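Local coordinates for COMB10 (Helicobacter pylori, PDB 2BHV), which probably serves as a core subunit of the Com type IV secretion system, its periplasmic domain being of the TrbI/VirB10 type, at residues T43-I48 with F223-T228; L39-A44 with D229-I234. All blocks are in the same frame, centred on the assembly; numbering follows the deposited sequence.

Contact 1 of 2, residues T43-I48 with F223-T228; sequences TADKMI and FISPNT
Ile48 and Ile224 form an antiparallel hydrogen-bonded pair: Ile48 N reaches Ile224 O at 2.9 Å, and Ile224 N returns to Ile48 O at 2.8 Å, with N-H...O angles of 156° and 169°. This is the bridge with which strand 48-52 begins beside strand 221-226. Before it, the chain makes a type II beta turn from Thr43 to Lys46, closed by Lys46 N on Thr43 O. One further backbone bond, Asp45 N to Pro226 O at 2.8 Å, ties the turn to the strand end, its donor lying in the carbonyl plane. The ring of Pro226, which has no N-H to offer, packs through CD against the Lys46 carbonyl, and Ser225 OG adds a weak bond to that same oxygen. Met47 and Phe223 make a further side-chain contact. Met47 CB sits 3.6 Å from Phe223 CD1, and the two side chains cross at about a right angle. With CG beside its own backbone N (chi1 -57°) and the chain bent again at chi2 and chi3, Met47 bends alongside Phe223. SD thereby comes to 4.7 Å from the ring centroid, obliquely, as a Met-aromatic contact, and CE continues toward Ser225. Ile48 and Ile224 pack on one side of the sheet, CB to CB at 4.3 Å. Strand 221-226 lies between strand 48-52 and strand 152-156; Leu155 of the latter touches Met47, Phe223 and Ser225, while Ile72 of strand 72-73 meets Lys46 and Ile48. Phe223 also packs on Ser192 of the second subunit.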
# COMPACT_ATOMS: atom_id res chain seq x y z
N THR A 43 21.95 -31.65 -9.35
CA THR A 43 21.04 -31.89 -8.24
C THR A 43 20.08 -30.72 -8.07
O THR A 43 20.46 -29.55 -8.22
CB THR A 43 21.81 -32.06 -6.94
OG1 THR A 43 22.75 -33.13 -7.10
CG2 THR A 43 20.86 -32.35 -5.75
N ALA A 44 18.83 -31.04 -7.76
CA ALA A 44 17.86 -30.05 -7.31
C ALA A 44 18.50 -29.05 -6.32
O ALA A 44 19.28 -29.43 -5.44
CB ALA A 44 16.65 -30.73 -6.69
N ASP A 45 18.16 -27.77 -6.50
CA ASP A 45 18.65 -26.70 -5.65
C ASP A 45 20.17 -26.51 -5.64
O ASP A 45 20.73 -25.96 -4.68
CB ASP A 45 18.12 -26.84 -4.22
CG ASP A 45 16.63 -27.12 -4.19
OD1 ASP A 45 15.85 -26.25 -4.65
OD2 ASP A 45 16.25 -28.20 -3.69
N LYS A 46 20.85 -26.96 -6.70
CA LYS A 46 22.17 -26.44 -6.97
C LYS A 46 21.95 -24.95 -7.21
O LYS A 46 20.91 -24.55 -7.75
CB LYS A 46 22.79 -27.08 -8.21
CG LYS A 46 24.24 -27.56 -8.01
CD LYS A 46 25.27 -26.45 -8.23
CE LYS A 46 26.63 -26.84 -7.66
NZ LYS A 46 27.15 -28.12 -8.23
N MET A 47 22.91 -24.13 -6.79
CA MET A 47 22.79 -22.71 -7.00
C MET A 47 23.73 -22.35 -8.12
O MET A 47 24.94 -22.34 -7.93
CB MET A 47 23.19 -21.94 -5.74
CG MET A 47 22.41 -22.29 -4.50
SD MET A 47 20.80 -21.48 -4.48
CE MET A 47 19.76 -22.83 -5.00
N ILE A 48 23.17 -22.10 -9.30
CA ILE A 48 23.97 -21.66 -10.45
C ILE A 48 24.05 -20.13 -10.44
O ILE A 48 23.09 -19.45 -10.78
CB ILE A 48 23.35 -22.12 -11.77
CG1 ILE A 48 23.19 -23.63 -11.78
CG2 ILE A 48 24.19 -21.66 -12.94
CD1 ILE A 48 22.16 -24.10 -12.76
N PHE A 223 20.95 -16.30 -8.44
CA PHE A 223 21.13 -17.76 -8.45
C PHE A 223 20.02 -18.38 -9.27
O PHE A 223 18.84 -18.14 -8.99
CB PHE A 223 21.09 -18.37 -7.05
CG PHE A 223 22.25 -18.00 -6.20
CD1 PHE A 223 23.52 -18.47 -6.50
CD2 PHE A 223 22.09 -17.19 -5.10
CE1 PHE A 223 24.60 -18.13 -5.72
CE2 PHE A 223 23.17 -16.85 -4.31
CZ PHE A 223 24.43 -17.31 -4.63
N ILE A 224 20.39 -19.16 -10.27
CA ILE A 224 19.42 -19.98 -10.97
C ILE A 224 19.44 -21.38 -10.35
O ILE A 224 20.49 -22.01 -10.27
CB ILE A 224 19.70 -20.04 -12.46
CG1 ILE A 224 19.58 -18.64 -13.07
CG2 ILE A 224 18.75 -21.01 -13.16
CD1 ILE A 224 20.03 -18.51 -14.50
N SER A 225 18.27 -21.84 -9.89
CA SER A 225 18.17 -23.07 -9.12
C SER A 225 17.16 -24.05 -9.71
O SER A 225 15.98 -23.74 -9.85
CB SER A 225 17.80 -22.73 -7.69
OG SER A 225 17.61 -23.90 -6.92
N PRO A 226 17.61 -25.26 -10.04
CA PRO A 226 16.71 -26.27 -10.55
C PRO A 226 15.74 -26.73 -9.48
O PRO A 226 16.14 -26.95 -8.33
CB PRO A 226 17.65 -27.42 -10.92
CG PRO A 226 18.99 -26.82 -10.99
CD PRO A 226 18.99 -25.75 -9.97
N ASN A 227 14.48 -26.85 -9.84
CA ASN A 227 13.48 -27.36 -8.93
C ASN A 227 13.39 -28.87 -8.98
O ASN A 227 12.62 -29.49 -8.23
CB ASN A 227 12.13 -26.73 -9.23
CG ASN A 227 12.09 -25.27 -8.85
OD1 ASN A 227 12.66 -24.87 -7.84
ND2 ASN A 227 11.41 -24.47 -9.66
N THR A 228 14.16 -29.47 -9.87
CA THR A 228 14.32 -30.91 -9.90
C THR A 228 15.69 -31.24 -10.38
O THR A 228 16.37 -30.39 -10.93
CB THR A 228 13.40 -31.60 -10.91
OG1 THR A 228 12.28 -30.76 -11.19
CG2 THR A 228 12.91 -32.93 -10.32

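Contact 2 of 2, residues L39-A44 with D229-I234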
# COMPACT_ATOMS: atom_id res chain seq x y z
N LEU A 39 26.32 -39.07 -13.13
CA LEU A 39 27.55 -38.56 -13.74
C LEU A 39 27.27 -37.36 -14.64
O LEU A 39 28.17 -36.61 -15.01
CB LEU A 39 28.24 -39.66 -14.55
CG LEU A 39 28.96 -40.83 -13.82
CD1 LEU A 39 28.80 -42.17 -14.56
CD2 LEU A 39 30.44 -40.53 -13.58
N ARG A 40 26.01 -37.17 -15.01
CA ARG A 40 25.62 -36.05 -15.86
C ARG A 40 24.30 -35.44 -15.39
O ARG A 40 23.40 -35.16 -16.19
CB ARG A 40 25.56 -36.48 -17.33
CG ARG A 40 26.93 -36.78 -17.94
CD ARG A 40 26.85 -37.08 -19.42
NE ARG A 40 26.31 -35.95 -20.17
CZ ARG A 40 27.02 -34.89 -20.53
NH1 ARG A 40 28.30 -34.80 -20.23
NH2 ARG A 40 26.43 -33.90 -21.20
N THR A 41 24.21 -35.21 -14.09
CA THR A 41 23.02 -34.66 -13.49
C THR A 41 23.37 -33.46 -12.62
O THR A 41 24.42 -33.44 -11.98
CB THR A 41 22.30 -35.72 -12.63
OG1 THR A 41 22.01 -36.87 -13.43
CG2 THR A 41 21.00 -35.17 -12.06
N ILE A 42 22.49 -32.47 -12.62
CA ILE A 42 22.60 -31.40 -11.66
C ILE A 42 21.54 -31.64 -10.61
O ILE A 42 20.37 -31.83 -10.93
CB ILE A 42 22.43 -30.02 -12.31
CG1 ILE A 42 23.57 -29.76 -13.30
CG2 ILE A 42 22.38 -28.92 -11.25
CD1 ILE A 42 23.40 -28.50 -14.13
N THR A 43 21.95 -31.65 -9.35
CA THR A 43 21.04 -31.89 -8.24
C THR A 43 20.08 -30.72 -8.07
O THR A 43 20.46 -29.55 -8.22
CB THR A 43 21.81 -32.06 -6.94
OG1 THR A 43 22.75 -33.13 -7.10
CG2 THR A 43 20.86 -32.35 -5.75
N ALA A 44 18.83 -31.04 -7.76
CA ALA A 44 17.86 -30.05 -7.31
C ALA A 44 18.50 -29.05 -6.32
O ALA A 44 19.28 -29.43 -5.44
CB ALA A 44 16.65 -30.73 -6.69
N ASP A 229 16.10 -32.48 -10.17
CA ASP A 229 17.29 -32.97 -10.80
C ASP A 229 17.15 -32.79 -12.31
O ASP A 229 16.08 -33.04 -12.87
CB ASP A 229 17.50 -34.45 -10.44
CG ASP A 229 17.69 -34.66 -8.96
OD1 ASP A 229 17.91 -33.67 -8.23
OD2 ASP A 229 17.62 -35.81 -8.50
N ILE A 230 18.21 -32.31 -12.96
CA ILE A 230 18.22 -32.19 -14.41
C ILE A 230 19.33 -33.05 -15.01
O ILE A 230 20.51 -32.86 -14.71
CB ILE A 230 18.44 -30.74 -14.89
CG1 ILE A 230 17.54 -29.76 -14.13
CG2 ILE A 230 18.19 -30.65 -16.38
CD1 ILE A 230 17.85 -28.31 -14.43
N PHE A 231 18.93 -33.99 -15.87
CA PHE A 231 19.88 -34.86 -16.52
C PHE A 231 20.23 -34.31 -17.88
O PHE A 231 19.35 -33.95 -18.66
CB PHE A 231 19.34 -36.28 -16.65
CG PHE A 231 20.20 -37.17 -17.50
CD1 PHE A 231 21.43 -37.62 -17.03
CD2 PHE A 231 19.80 -37.53 -18.78
CE1 PHE A 231 22.23 -38.42 -17.82
CE2 PHE A 231 20.60 -38.32 -19.58
CZ PHE A 231 21.82 -38.77 -19.09
N PHE A 232 21.53 -34.25 -18.16
CA PHE A 232 22.06 -33.69 -19.40
C PHE A 232 22.61 -34.82 -20.27
O PHE A 232 23.73 -35.29 -20.03
CB PHE A 232 23.20 -32.70 -19.10
CG PHE A 232 22.75 -31.38 -18.54
CD1 PHE A 232 22.06 -31.31 -17.34
CD2 PHE A 232 23.05 -30.20 -19.20
CE1 PHE A 232 21.65 -30.09 -16.82
CE2 PHE A 232 22.65 -28.97 -18.68
CZ PHE A 232 21.94 -28.92 -17.49
N PRO A 233 21.84 -35.27 -21.29
CA PRO A 233 22.39 -36.27 -22.21
C PRO A 233 23.65 -35.73 -22.90
O PRO A 233 23.87 -34.51 -22.93
CB PRO A 233 21.27 -36.48 -23.23
CG PRO A 233 20.37 -35.32 -23.08
CD PRO A 233 20.46 -34.91 -21.64
N ILE A 234 24.47 -36.65 -23.41
CA ILE A 234 25.67 -36.31 -24.18
C ILE A 234 25.24 -35.57 -25.44
O ILE A 234 24.35 -36.03 -26.14
CB ILE A 234 26.49 -37.58 -24.54
CG1 ILE A 234 26.71 -38.46 -23.31
CG2 ILE A 234 27.84 -37.21 -25.16
CD1 ILE A 234 26.78 -39.95 -23.62
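Arg40 reaches along to the carbonyls of Phe232 and Pro233 at the end of an antiparallel pairing, and its side chain can be followed atom by atom. CB, CG and CD run past Phe232 O; Arg40 CB also lies 3.9 Å from Phe231 CE1, and CD passes the CG1 branch of Ile234, whose side chain Arg40 crosses at about a right angle. With the chain bent at chi3 (61°), Arg40 NE turns onto Phe232 O at 2.7 Å, close to the line of the carbonyl bond. At the tip, NH2 bonds Pro233 O at 3.1 Å, coming from above that carbonyl's plane, and makes a weaker bond to Phe232 O. Both oxygens sit near the guanidinium edge, tilted some 22° from its plane, while Ile234 CA covers one face.

Along the backbone, Phe232 N meets Arg40 O almost straight, at 176°, Thr41 faces Phe231 as a non-hydrogen-bonded pair, and Ile42 exchanges two bonds with Ile230. Ile42 CD1 packs 3.6 Å from Phe232 CE1, and Thr41 OG1 stands at the edge of the Phe231 ring while bonded to Lys37 O. Asp229 OD1 receives Ala44 N at 2.8 Å, so side chains extend this short edge-strand pairing at both ends. Strand 41-42 is outermost in the mixed sheet within the chain; strand 229-231 separates it from strand 239-245, whose Ala242 and Phe244 touch Ile230, and Leu81 of strand 80-82 packs on Arg40, Ile42 and Phe232.

Overall arrangement
Contacts 1 and 2 are successive pairings of one N-terminal stretch with one C-terminal stretch, more than 170 residues away in sequence, and their centres lie about 11 Å apart. Thr43 and Ala44 belong to both: the chain leaves strand 41-42 at contact 2, turns, and enters strand 48-52 at contact 1, while its partner runs the other way from strand 221-226 into strand 229-231. Pro226 CG and Ile42 CG2, 4.0 Å apart, pack the two contacts together. In strand order the two pairs stand near opposite ends of one mixed sheet, so those ends come close in space, consistent with a sheet curled round into the beta-barrel of VirB10 relatives.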